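Local coordinates for protein aminotransferase AspB (Helicobacter pylori 26695, PDB 3EZS) that probably works as a pyridoxal 5'-phosphate-dependent aminotransferase of class I and II, moving amino groups between substrates, at residues R65-G70 with A271-W276; K39-A44 with D279-F284; S228-S233 with G237-F242; G70-R75 with V223-S228. All coordinates share one frame; numbering follows the deposited sequence.

Interaction 1: residues R65-G70 with A271-W276; sequences RAAQRG and ASEAAW
A67 and W276 mark where these two helical turns run closest: their CA atoms are 5.8 Å apart, the segment axes approach to 8.7 Å, and both run in nearly the same direction at an angle of 18°. The small A67 lets the helices come this near. Its CB lies 3.7 Å from CG of E273 on one side, and on the other it faces CB of W276 at 4.2 Å, filling the groove between two residues a turn apart. Q68 does the rest. Its CG sits over the five-membered ring of W276, 3.7 Å from the centroid and only 11° off the ring normal, a CH-pi contact. Beyond CG the glutamine chain stays extended and carries the amide past the indole nitrogen, with the amide plane 77° from the ring plane. There NE2 of Q68 and NE1 of W276 are 3.3 Å apart, but both are donors and do not bond each other. Each has its own acceptor: NE2 uses O of G241, NE1 uses OG of S240, while OE1 of Q68 pairs with OG of S87. E273 turns its carboxylate to K270 and S63. Helix 62-76 packs on helix 266-277, whose A274 and A275 meet helix 39-46, and also touches strand 85-88 through R65, Q68 and R69; the indole of W276 also meets the rings of F71 and F242.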
loop_
_atom_site.group_PDB
_atom_site.type_symbol
_atom_site.label_atom_id
_atom_site.label_comp_id
_atom_site.label_asym_id
_atom_site.label_seq_id
_atom_site.Cartn_x
_atom_site.Cartn_y
_atom_site.Cartn_z
ATOM N N ARG A 65 -1.690 15.955 -7.028
ATOM C CA ARG A 65 -0.258 16.230 -7.250
ATOM C C ARG A 65 -0.002 17.735 -7.323
ATOM O O ARG A 65 0.950 18.244 -6.701
ATOM C CB ARG A 65 0.252 15.515 -8.507
ATOM C CG ARG A 65 0.392 14.001 -8.310
ATOM C CD ARG A 65 0.482 13.209 -9.610
ATOM N NE ARG A 65 1.737 13.361 -10.347
ATOM C CZ ARG A 65 1.961 14.236 -11.326
ATOM N NH1 ARG A 65 1.026 15.097 -11.712
ATOM N NH2 ARG A 65 3.146 14.256 -11.926
ATOM N N ALA A 66 -0.853 18.444 -8.070
ATOM C CA ALA A 66 -0.766 19.906 -8.184
ATOM C C ALA A 66 -0.950 20.591 -6.823
ATOM O O ALA A 66 -0.222 21.519 -6.505
ATOM C CB ALA A 66 -1.794 20.433 -9.203
ATOM N N ALA A 67 -1.914 20.137 -6.018
ATOM C CA ALA A 67 -2.109 20.698 -4.668
ATOM C C ALA A 67 -0.871 20.458 -3.808
ATOM O O ALA A 67 -0.487 21.318 -3.003
ATOM C CB ALA A 67 -3.339 20.101 -3.986
ATOM N N GLN A 68 -0.243 19.292 -3.961
ATOM C CA GLN A 68 0.960 18.989 -3.187
ATOM C C GLN A 68 2.138 19.865 -3.630
ATOM O O GLN A 68 2.934 20.332 -2.800
ATOM C CB GLN A 68 1.280 17.498 -3.272
ATOM C CG GLN A 68 0.253 16.619 -2.525
ATOM C CD GLN A 68 0.547 15.129 -2.630
ATOM O OE1 GLN A 68 0.985 14.650 -3.676
ATOM N NE2 GLN A 68 0.278 14.387 -1.554
ATOM N N ARG A 69 2.258 20.078 -4.943
ATOM C CA ARG A 69 3.291 20.962 -5.462
ATOM C C ARG A 69 3.055 22.400 -4.971
ATOM O O ARG A 69 3.999 23.091 -4.592
ATOM C CB ARG A 69 3.360 20.919 -6.990
ATOM C CG ARG A 69 3.784 19.565 -7.534
ATOM C CD ARG A 69 4.286 19.639 -8.980
ATOM N NE ARG A 69 3.269 20.119 -9.908
ATOM C CZ ARG A 69 2.300 19.373 -10.436
ATOM N NH1 ARG A 69 2.187 18.084 -10.143
ATOM N NH2 ARG A 69 1.430 19.927 -11.262
ATOM N N GLY A 70 1.803 22.845 -4.981
ATOM C CA GLY A 70 1.461 24.194 -4.507
ATOM C C GLY A 70 1.894 24.391 -3.062
ATOM O O GLY A 70 2.463 25.427 -2.709
ATOM N N ALA A 271 -10.423 14.954 -0.380
ATOM C CA ALA A 271 -10.245 15.470 0.991
ATOM C C ALA A 271 -8.755 15.782 1.272
ATOM O O ALA A 271 -8.424 16.783 1.938
ATOM C CB ALA A 271 -10.822 14.492 2.033
ATOM N N SER A 272 -7.862 14.936 0.761
ATOM C CA SER A 272 -6.416 15.185 0.880
ATOM C C SER A 272 -6.067 16.463 0.150
ATOM O O SER A 272 -5.302 17.270 0.652
ATOM C CB SER A 272 -5.605 14.067 0.249
ATOM O OG SER A 272 -5.761 12.883 0.985
ATOM N N GLU A 273 -6.640 16.642 -1.034
ATOM C CA GLU A 273 -6.384 17.842 -1.838
ATOM C C GLU A 273 -6.842 19.111 -1.109
ATOM O O GLU A 273 -6.138 20.114 -1.112
ATOM C CB GLU A 273 -7.105 17.730 -3.174
ATOM C CG GLU A 273 -6.866 18.898 -4.113
ATOM C CD GLU A 273 -7.793 18.877 -5.308
ATOM O OE1 GLU A 273 -8.328 17.801 -5.627
ATOM O OE2 GLU A 273 -7.980 19.942 -5.933
ATOM N N ALA A 274 -8.029 19.062 -0.503
ATOM C CA ALA A 274 -8.543 20.200 0.245
ATOM C C ALA A 274 -7.579 20.533 1.390
ATOM O O ALA A 274 -7.292 21.700 1.627
ATOM C CB ALA A 274 -9.967 19.916 0.760
ATOM N N ALA A 275 -7.051 19.508 2.064
ATOM C CA ALA A 275 -6.084 19.687 3.162
ATOM C C ALA A 275 -4.796 20.347 2.689
ATOM O O ALA A 275 -4.332 21.312 3.299
ATOM C CB ALA A 275 -5.770 18.328 3.869
ATOM N N TRP A 276 -4.233 19.857 1.584
ATOM C CA TRP A 276 -2.965 20.411 1.084
ATOM C C TRP A 276 -3.082 21.836 0.559
ATOM O O TRP A 276 -2.099 22.549 0.556
ATOM C CB TRP A 276 -2.330 19.528 0.002
ATOM C CG TRP A 276 -1.716 18.214 0.474
ATOM C CD1 TRP A 276 -2.182 16.960 0.225
ATOM C CD2 TRP A 276 -0.511 18.043 1.253
ATOM N NE1 TRP A 276 -1.347 16.021 0.793
ATOM C CE2 TRP A 276 -0.325 16.657 1.439
ATOM C CE3 TRP A 276 0.410 18.928 1.831
ATOM C CZ2 TRP A 276 0.768 16.127 2.149
ATOM C CZ3 TRP A 276 1.495 18.393 2.562
ATOM C CH2 TRP A 276 1.666 17.007 2.684
#

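Interaction 2: residues K39-A44 with D279-F284; sequences KFIQDA and DRHAEF
F40 and H281 both place CG between their own backbone N and carbonyl carbon (chi1 81° and 79°), and these two unusual settings for a helix bring the two rings together across a wide backbone gap, 9.6 Å between the CA atoms. The phenyl comes in edge first. Its CZ is 3.7 Å from ND1 of H281, and CG of H281 lies in the phenyl plane. With ring centroids 5.3 Å apart and planes at 71°, this is a T-shaped pair: edge of F40, face of H281. I41 joins from the next position along helix 39-46, its CD1 4.1 Å from NE2 of H281, so one side chain works each nitrogen end of the imidazole. CG1 of I41 also lies over one face of the F40 ring, toward its rim, 3.6 Å above the plane. F40 also packs on A274 and I41 on A275, which places the contact against helix 266-277, just ahead of the turn into helix 280-299. Both imidazole nitrogens have polar partners: ND1 with OD2 of D278, NE2 with OG of S233. Those two bonds fix the rotation of the ring and present its face to F40. A carboxylate at ND1 would favour a proton there and could raise the basicity of this buried histidine, while the phenyl edge offers weakly positive C-H groups to the imidazole pi cloud.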
loop_
_atom_site.group_PDB
_atom_site.type_symbol
_atom_site.label_atom_id
_atom_site.label_comp_id
_atom_site.label_asym_id
_atom_site.label_seq_id
_atom_site.Cartn_x
_atom_site.Cartn_y
_atom_site.Cartn_z
ATOM N N LYS A 39 -13.381 20.056 9.987
ATOM C CA LYS A 39 -14.665 19.849 9.310
ATOM C C LYS A 39 -14.601 19.933 7.785
ATOM O O LYS A 39 -15.188 19.076 7.102
ATOM C CB LYS A 39 -15.700 20.873 9.784
ATOM C CG LYS A 39 -17.127 20.444 9.506
ATOM C CD LYS A 39 -18.093 21.595 9.354
ATOM C CE LYS A 39 -19.475 21.084 8.954
ATOM N NZ LYS A 39 -20.279 22.169 8.335
ATOM N N PHE A 40 -13.909 20.946 7.248
ATOM C CA PHE A 40 -13.869 21.124 5.787
ATOM C C PHE A 40 -13.254 19.915 5.054
ATOM O O PHE A 40 -13.634 19.617 3.922
ATOM C CB PHE A 40 -13.176 22.429 5.371
ATOM C CG PHE A 40 -11.660 22.371 5.350
ATOM C CD1 PHE A 40 -10.924 22.582 6.509
ATOM C CD2 PHE A 40 -10.977 22.186 4.148
ATOM C CE1 PHE A 40 -9.532 22.555 6.488
ATOM C CE2 PHE A 40 -9.592 22.156 4.113
ATOM C CZ PHE A 40 -8.859 22.348 5.281
ATOM N N ILE A 41 -12.310 19.245 5.712
ATOM C CA ILE A 41 -11.659 18.041 5.185
ATOM C C ILE A 41 -12.680 16.895 5.165
ATOM O O ILE A 41 -12.832 16.208 4.159
ATOM C CB ILE A 41 -10.416 17.699 6.033
ATOM C CG1 ILE A 41 -9.352 18.788 5.830
ATOM C CG2 ILE A 41 -9.841 16.352 5.679
ATOM C CD1 ILE A 41 -8.186 18.677 6.767
ATOM N N GLN A 42 -13.407 16.733 6.270
ATOM C CA GLN A 42 -14.447 15.736 6.371
ATOM C C GLN A 42 -15.558 15.973 5.354
ATOM O O GLN A 42 -16.040 15.022 4.767
ATOM C CB GLN A 42 -15.052 15.728 7.775
ATOM C CG GLN A 42 -14.063 15.355 8.911
ATOM C CD GLN A 42 -14.791 15.080 10.213
ATOM O OE1 GLN A 42 -15.758 14.313 10.218
ATOM N NE2 GLN A 42 -14.320 15.679 11.330
ATOM N N ASP A 43 -15.977 17.232 5.172
ATOM C CA ASP A 43 -17.001 17.587 4.193
ATOM C C ASP A 43 -16.562 17.301 2.747
ATOM O O ASP A 43 -17.384 16.932 1.904
ATOM C CB ASP A 43 -17.407 19.066 4.329
ATOM C CG ASP A 43 -18.226 19.357 5.598
ATOM O OD1 ASP A 43 -18.767 18.414 6.243
ATOM O OD2 ASP A 43 -18.333 20.557 5.940
ATOM N N ALA A 44 -15.281 17.489 2.451
ATOM C CA ALA A 44 -14.751 17.180 1.116
ATOM C C ALA A 44 -14.928 15.680 0.849
ATOM O O ALA A 44 -15.336 15.284 -0.233
ATOM C CB ALA A 44 -13.288 17.578 1.023
ATOM N N ASP A 279 -3.650 26.391 4.475
ATOM C CA ASP A 279 -2.620 26.579 5.505
ATOM C C ASP A 279 -3.172 26.962 6.882
ATOM O O ASP A 279 -2.499 26.785 7.886
ATOM C CB ASP A 279 -1.625 27.659 5.061
ATOM C CG ASP A 279 -0.760 27.219 3.876
ATOM O OD1 ASP A 279 -0.596 26.010 3.647
ATOM O OD2 ASP A 279 -0.246 28.093 3.175
ATOM N N ARG A 280 -4.398 27.447 6.924
ATOM C CA ARG A 280 -5.013 27.918 8.149
ATOM C C ARG A 280 -5.128 26.866 9.196
ATOM O O ARG A 280 -4.683 27.078 10.321
ATOM C CB ARG A 280 -6.405 28.457 7.871
ATOM C CG ARG A 280 -6.389 29.711 7.074
ATOM C CD ARG A 280 -7.776 30.070 6.597
ATOM N NE ARG A 280 -7.695 31.300 5.828
ATOM C CZ ARG A 280 -8.655 31.793 5.056
ATOM N NH1 ARG A 280 -9.821 31.164 4.905
ATOM N NH2 ARG A 280 -8.425 32.922 4.407
ATOM N N HIS A 281 -5.723 25.735 8.834
ATOM C CA HIS A 281 -5.887 24.654 9.797
ATOM C C HIS A 281 -4.525 24.119 10.293
ATOM O O HIS A 281 -4.399 23.768 11.453
ATOM C CB HIS A 281 -6.748 23.522 9.222
ATOM C CG HIS A 281 -6.006 22.615 8.295
ATOM N ND1 HIS A 281 -5.662 22.979 7.014
ATOM C CD2 HIS A 281 -5.518 21.367 8.475
ATOM C CE1 HIS A 281 -4.996 21.992 6.440
ATOM N NE2 HIS A 281 -4.906 20.995 7.300
ATOM N N ALA A 282 -3.510 24.073 9.425
ATOM C CA ALA A 282 -2.181 23.582 9.806
ATOM C C ALA A 282 -1.594 24.476 10.878
ATOM O O ALA A 282 -1.037 24.002 11.887
ATOM C CB ALA A 282 -1.238 23.536 8.593
ATOM N N GLU A 283 -1.716 25.774 10.657
ATOM C CA GLU A 283 -1.240 26.765 11.601
ATOM C C GLU A 283 -1.938 26.610 12.969
ATOM O O GLU A 283 -1.300 26.732 14.023
ATOM C CB GLU A 283 -1.481 28.163 11.002
ATOM C CG GLU A 283 -1.128 29.343 11.906
ATOM C CD GLU A 283 0.343 29.377 12.291
ATOM O OE1 GLU A 283 1.178 28.806 11.556
ATOM O OE2 GLU A 283 0.656 30.001 13.323
ATOM N N PHE A 284 -3.241 26.349 12.953
ATOM C CA PHE A 284 -4.008 26.158 14.194
ATOM C C PHE A 284 -3.388 25.036 15.043
ATOM O O PHE A 284 -3.206 25.190 16.257
ATOM C CB PHE A 284 -5.472 25.850 13.881
ATOM C CG PHE A 284 -6.302 25.489 15.091
ATOM C CD1 PHE A 284 -6.950 26.472 15.824
ATOM C CD2 PHE A 284 -6.445 24.164 15.482
ATOM C CE1 PHE A 284 -7.713 26.149 16.930
ATOM C CE2 PHE A 284 -7.220 23.820 16.595
ATOM C CZ PHE A 284 -7.854 24.819 17.323
#

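Interaction 3: residues S228-S233 with G237-F242; sequences SLSKRS and GLRSGF. With PO4 (phosphate ion), chain C.
The guanidinium of R239 meets S230 and the phosphate at its edge, with OG of S230 and the phosphorus both lying in its plane. Two nitrogens reach the anion side by side: NH2 to O2 of the phosphate at 2.8 Å, almost straight at 170°, and NH1 to O3 at 3.1 Å and 161°. OG of S230 gives a further bond to that same O3, 2.7 Å away. R239 gets there by folding back on itself: its CB starts out away from the other segment, and bends at chi2 and chi3 bring the end group round. OG of S228 points at O1, too close for the distance to be trusted in detail, and the same OG accepts from N of S230 at 3.2 Å, closing an ST turn. With the backbone nitrogens of S91 and R92 added, the site is a phosphate cup. The ion probably came from the crystallisation liquor, but S-L-S-K followed by G-L-R-S-G resembles the cofactor-lysine signature of class I and II aminotransferases, and the ion's position is consistent with that of the PLP phosphate. Next to the anion site, S228 and G241 form an antiparallel non-hydrogen-bonded pair with CA atoms 3.9 Å apart, and N of L229 bonds to O of S240 at 2.9 Å. One water donates to OG of S230 and accepts from N of S240. L229 sets CD2 against CB of S240 and CD1 of L238, the latter at 4.2 Å. Y55 of the second subunit reaches in to NZ of K231.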
loop_
_atom_site.group_PDB
_atom_site.type_symbol
_atom_site.label_atom_id
_atom_site.label_comp_id
_atom_site.label_asym_id
_atom_site.label_seq_id
_atom_site.Cartn_x
_atom_site.Cartn_y
_atom_site.Cartn_z
ATOM N N SER A 228 4.434 13.991 4.631
ATOM C CA SER A 228 3.172 13.377 5.032
ATOM C C SER A 228 2.216 14.440 5.537
ATOM O O SER A 228 2.645 15.420 6.098
ATOM C CB SER A 228 3.398 12.390 6.164
ATOM O OG SER A 228 2.160 11.893 6.658
ATOM N N LEU A 229 0.922 14.194 5.385
ATOM C CA LEU A 229 -0.129 15.103 5.846
ATOM C C LEU A 229 -0.638 14.779 7.270
ATOM O O LEU A 229 -1.344 15.573 7.890
ATOM C CB LEU A 229 -1.307 14.933 4.896
ATOM C CG LEU A 229 -2.379 16.004 4.818
ATOM C CD1 LEU A 229 -1.752 17.354 4.457
ATOM C CD2 LEU A 229 -3.417 15.574 3.779
ATOM N N SER A 230 -0.291 13.602 7.761
ATOM C CA SER A 230 -0.834 13.071 9.005
ATOM C C SER A 230 -0.773 13.979 10.208
ATOM O O SER A 230 -1.773 14.125 10.905
ATOM C CB SER A 230 -0.156 11.741 9.340
ATOM O OG SER A 230 -0.321 10.842 8.260
ATOM N N LYS A 231 0.396 14.563 10.463
ATOM C CA LYS A 231 0.591 15.421 11.655
ATOM C C LYS A 231 0.152 16.840 11.401
ATOM O O LYS A 231 -0.522 17.460 12.235
ATOM C CB LYS A 231 2.042 15.343 12.136
ATOM C CG LYS A 231 2.325 13.988 12.791
ATOM C CD LYS A 231 3.777 13.621 12.705
ATOM C CE LYS A 231 4.039 12.263 13.355
ATOM N NZ LYS A 231 3.099 11.190 12.935
ATOM N N ARG A 232 0.502 17.327 10.222
ATOM C CA ARG A 232 0.146 18.664 9.778
ATOM C C ARG A 232 -1.341 18.971 9.890
ATOM O O ARG A 232 -1.712 20.070 10.328
ATOM C CB ARG A 232 0.557 18.811 8.301
ATOM C CG ARG A 232 0.213 20.114 7.668
ATOM C CD ARG A 232 0.615 20.160 6.203
ATOM N NE ARG A 232 0.418 21.513 5.685
ATOM C CZ ARG A 232 -0.680 21.967 5.068
ATOM N NH1 ARG A 232 -1.724 21.188 4.803
ATOM N NH2 ARG A 232 -0.714 23.230 4.694
ATOM N N SER A 233 -2.190 18.021 9.481
ATOM C CA SER A 233 -3.632 18.276 9.409
ATOM C C SER A 233 -4.501 17.422 10.312
ATOM O O SER A 233 -5.711 17.415 10.152
ATOM C CB SER A 233 -4.082 18.087 7.959
ATOM O OG SER A 233 -3.256 18.825 7.057
ATOM N N GLY A 237 -5.794 9.280 8.903
ATOM C CA GLY A 237 -6.639 8.360 8.136
ATOM C C GLY A 237 -6.656 8.566 6.624
ATOM O O GLY A 237 -7.013 7.652 5.882
ATOM N N LEU A 238 -6.296 9.761 6.158
ATOM C CA LEU A 238 -6.277 10.053 4.732
ATOM C C LEU A 238 -5.160 9.300 3.989
ATOM O O LEU A 238 -5.304 9.032 2.796
ATOM C CB LEU A 238 -6.175 11.575 4.473
ATOM C CG LEU A 238 -7.422 12.411 4.800
ATOM C CD1 LEU A 238 -7.144 13.890 4.638
ATOM C CD2 LEU A 238 -8.644 12.038 3.950
ATOM N N ARG A 239 -4.084 8.943 4.701
ATOM C CA ARG A 239 -2.936 8.235 4.138
ATOM C C ARG A 239 -2.429 8.996 2.919
ATOM O O ARG A 239 -2.423 8.478 1.808
ATOM C CB ARG A 239 -3.281 6.781 3.749
ATOM C CG ARG A 239 -4.044 5.961 4.769
ATOM C CD ARG A 239 -3.386 5.841 6.154
ATOM N NE ARG A 239 -1.959 5.537 6.102
ATOM C CZ ARG A 239 -0.953 6.300 6.532
ATOM N NH1 ARG A 239 -1.135 7.479 7.113
ATOM N NH2 ARG A 239 0.281 5.846 6.384
ATOM N N SER A 240 -2.028 10.241 3.137
ATOM C CA SER A 240 -1.516 11.088 2.074
ATOM C C SER A 240 -0.128 11.637 2.396
ATOM O O SER A 240 0.114 12.208 3.455
ATOM C CB SER A 240 -2.459 12.259 1.773
ATOM O OG SER A 240 -1.952 13.002 0.673
ATOM N N GLY A 241 0.763 11.466 1.437
ATOM C CA GLY A 241 2.128 11.941 1.530
ATOM C C GLY A 241 2.655 12.088 0.123
ATOM O O GLY A 241 1.905 11.940 -0.854
ATOM N N PHE A 242 3.933 12.431 0.035
ATOM C CA PHE A 242 4.615 12.542 -1.233
ATOM C C PHE A 242 6.119 12.395 -1.061
ATOM O O PHE A 242 6.651 12.399 0.061
ATOM C CB PHE A 242 4.245 13.839 -1.994
ATOM C CG PHE A 242 4.675 15.140 -1.331
ATOM C CD1 PHE A 242 5.958 15.652 -1.522
ATOM C CD2 PHE A 242 3.766 15.893 -0.599
ATOM C CE1 PHE A 242 6.345 16.862 -0.934
ATOM C CE2 PHE A 242 4.142 17.099 -0.019
ATOM C CZ PHE A 242 5.435 17.584 -0.194
HETATM P P PO4 C . 2.573 8.526 7.945
HETATM O O1 PO4 C . 2.725 9.537 6.843
HETATM O O2 PO4 C . 2.589 7.140 7.395
HETATM O O3 PO4 C . 1.264 8.726 8.621
HETATM O O4 PO4 C . 3.744 8.660 8.872
HETATM O O HOH W 1 -2.145 10.898 5.882
#

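Interaction 4: residues G70-R75 with V223-S228; sequences GFFKRR and VLVIHS. With PO4 (phosphate ion), chain C.
NE2 of H227 has a weak hydrogen bond to OE1 of E194, and CE1 of F72 comes to 3.7 Å of it. The phenyl comes from helix 62-76 with NE2 lying in its ring plane, so it is the edge of F72 that meets the histidine. Planes at 82° and centroids 5.6 Å apart make this an offset T-shaped pair, with the F72 edge displaced toward NE2 over the imidazole face. F72 can reach because its CG stands roughly opposite its own backbone N, which throws the ring out from the helix toward the strand. The same CE1 also touches CG2 of V225 at 4.2 Å. V225 and H227 are two apart on the strand and face the helix together, and that methyl lies at the edge of the imidazole, in its plane. F71 closes the other end, CE2 being 4.4 Å from ND1 of H227. These aromatic groups have to span a good distance, since the segment axes are 12.1 Å apart and cross at 105°. On the neighbouring antiparallel strand 241-245, F242 lays its ring nearly parallel to that of H227, on the same side of the imidazole as F72. Strand 189-193 flanks 223-228 on its other edge, helix 208-214 packs on V223 and V225, and I226 faces helix 92-102 across the sheet.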
loop_
_atom_site.group_PDB
_atom_site.type_symbol
_atom_site.label_atom_id
_atom_site.label_comp_id
_atom_site.label_asym_id
_atom_site.label_seq_id
_atom_site.Cartn_x
_atom_site.Cartn_y
_atom_site.Cartn_z
ATOM N N GLY A 70 1.803 22.845 -4.981
ATOM C CA GLY A 70 1.461 24.194 -4.507
ATOM C C GLY A 70 1.894 24.391 -3.062
ATOM O O GLY A 70 2.463 25.427 -2.709
ATOM N N PHE A 71 1.631 23.377 -2.241
ATOM C CA PHE A 71 2.092 23.355 -0.851
ATOM C C PHE A 71 3.609 23.559 -0.752
ATOM O O PHE A 71 4.083 24.397 0.029
ATOM C CB PHE A 71 1.705 22.042 -0.140
ATOM C CG PHE A 71 2.453 21.832 1.147
ATOM C CD1 PHE A 71 2.157 22.600 2.262
ATOM C CD2 PHE A 71 3.488 20.923 1.222
ATOM C CE1 PHE A 71 2.864 22.458 3.405
ATOM C CE2 PHE A 71 4.200 20.779 2.366
ATOM C CZ PHE A 71 3.869 21.532 3.478
ATOM N N PHE A 72 4.367 22.810 -1.548
ATOM C CA PHE A 72 5.833 22.888 -1.510
ATOM C C PHE A 72 6.329 24.289 -1.901
ATOM O O PHE A 72 7.280 24.807 -1.302
ATOM C CB PHE A 72 6.480 21.804 -2.369
ATOM C CG PHE A 72 7.840 21.407 -1.900
ATOM C CD1 PHE A 72 7.986 20.410 -0.954
ATOM C CD2 PHE A 72 8.965 22.051 -2.360
ATOM C CE1 PHE A 72 9.223 20.051 -0.501
ATOM C CE2 PHE A 72 10.204 21.693 -1.904
ATOM C CZ PHE A 72 10.336 20.698 -0.975
ATOM N N LYS A 73 5.659 24.902 -2.876
ATOM C CA LYS A 73 5.969 26.259 -3.299
ATOM C C LYS A 73 5.712 27.276 -2.196
ATOM O O LYS A 73 6.598 28.036 -1.859
ATOM C CB LYS A 73 5.167 26.634 -4.558
ATOM C CG LYS A 73 5.502 28.015 -5.137
ATOM C CD LYS A 73 4.702 28.320 -6.415
ATOM N N ARG A 74 4.513 27.290 -1.630
ATOM C CA ARG A 74 4.202 28.213 -0.551
ATOM C C ARG A 74 5.103 28.026 0.653
ATOM O O ARG A 74 5.556 29.000 1.254
ATOM C CB ARG A 74 2.774 28.022 -0.064
ATOM C CG ARG A 74 1.665 28.368 -1.068
ATOM C CD ARG A 74 0.327 28.454 -0.320
ATOM N NE ARG A 74 0.050 27.246 0.455
ATOM C CZ ARG A 74 -0.530 26.142 -0.021
ATOM N NH1 ARG A 74 -0.893 26.030 -1.298
ATOM N NH2 ARG A 74 -0.742 25.123 0.791
ATOM N N ARG A 75 5.380 26.769 0.987
ATOM C CA ARG A 75 6.127 26.451 2.195
ATOM C C ARG A 75 7.635 26.587 2.077
ATOM O O ARG A 75 8.263 27.085 3.003
ATOM C CB ARG A 75 5.767 25.041 2.687
ATOM C CG ARG A 75 6.581 24.537 3.879
ATOM C CD ARG A 75 6.455 25.398 5.145
ATOM N NE ARG A 75 7.240 24.759 6.196
ATOM C CZ ARG A 75 8.546 24.926 6.407
ATOM N NH1 ARG A 75 9.269 25.763 5.691
ATOM N NH2 ARG A 75 9.136 24.239 7.366
ATOM N N VAL A 223 19.038 13.335 -4.629
ATOM C CA VAL A 223 18.375 13.834 -3.413
ATOM C C VAL A 223 16.846 13.797 -3.493
ATOM O O VAL A 223 16.243 14.150 -4.525
ATOM C CB VAL A 223 18.869 15.263 -3.094
ATOM C CG1 VAL A 223 18.176 15.843 -1.852
ATOM C CG2 VAL A 223 20.407 15.277 -2.922
ATOM N N LEU A 224 16.242 13.381 -2.378
ATOM C CA LEU A 224 14.800 13.221 -2.235
ATOM C C LEU A 224 14.349 13.559 -0.806
ATOM O O LEU A 224 15.099 13.401 0.146
ATOM C CB LEU A 224 14.400 11.770 -2.554
ATOM C CG LEU A 224 14.706 11.261 -3.976
ATOM C CD1 LEU A 224 15.117 9.836 -3.947
ATOM C CD2 LEU A 224 13.574 11.510 -4.960
ATOM N N VAL A 225 13.125 14.053 -0.687
ATOM C CA VAL A 225 12.527 14.414 0.592
ATOM C C VAL A 225 11.171 13.724 0.618
ATOM O O VAL A 225 10.517 13.599 -0.407
ATOM C CB VAL A 225 12.376 15.959 0.777
ATOM C CG1 VAL A 225 13.755 16.677 0.826
ATOM C CG2 VAL A 225 11.496 16.566 -0.312
ATOM N N ILE A 226 10.762 13.274 1.791
ATOM C CA ILE A 226 9.516 12.540 1.980
ATOM C C ILE A 226 8.616 13.324 2.943
ATOM O O ILE A 226 9.042 13.694 4.024
ATOM C CB ILE A 226 9.818 11.107 2.503
ATOM C CG1 ILE A 226 10.533 10.309 1.412
ATOM C CG2 ILE A 226 8.517 10.385 2.954
ATOM C CD1 ILE A 226 10.912 8.871 1.793
ATOM N N HIS A 227 7.380 13.583 2.531
ATOM C CA HIS A 227 6.429 14.361 3.333
ATOM C C HIS A 227 5.163 13.572 3.597
ATOM O O HIS A 227 4.878 12.594 2.903
ATOM C CB HIS A 227 6.118 15.698 2.645
ATOM C CG HIS A 227 7.256 16.678 2.690
ATOM N ND1 HIS A 227 7.254 17.783 3.517
ATOM C CD2 HIS A 227 8.441 16.707 2.027
ATOM C CE1 HIS A 227 8.376 18.464 3.347
ATOM N NE2 HIS A 227 9.118 17.834 2.450
ATOM N N SER A 228 4.434 13.991 4.631
ATOM C CA SER A 228 3.172 13.377 5.032
ATOM C C SER A 228 2.216 14.440 5.537
ATOM O O SER A 228 2.645 15.420 6.098
ATOM C CB SER A 228 3.398 12.390 6.164
ATOM O OG SER A 228 2.160 11.893 6.658
HETATM P P PO4 C . 2.573 8.526 7.945
HETATM O O1 PO4 C . 2.725 9.537 6.843
HETATM O O2 PO4 C . 2.589 7.140 7.395
HETATM O O3 PO4 C . 1.264 8.726 8.621
HETATM O O4 PO4 C . 3.744 8.660 8.872
#

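Overall arrangement
Starting from the N terminus, helix 39-46 comes first, and interaction 2 ties it to the start of helix 280-299, closing the widest loop. Within that loop, helix 62-76 pairs with helix 266-277 in interaction 1. Interactions 4 and 3 lie inside both and follow one another: 4 brings the later turn of helix 62-76 onto strand 223-228, then 3 closes the short connection to strand 241-245. No loops cross. Cross-links join the set: R74 reaches W276 and D279, and R232 reaches A275 and D279. Helices from early in the chain and from its later part are thus tied to the large sheet beside the phosphate site.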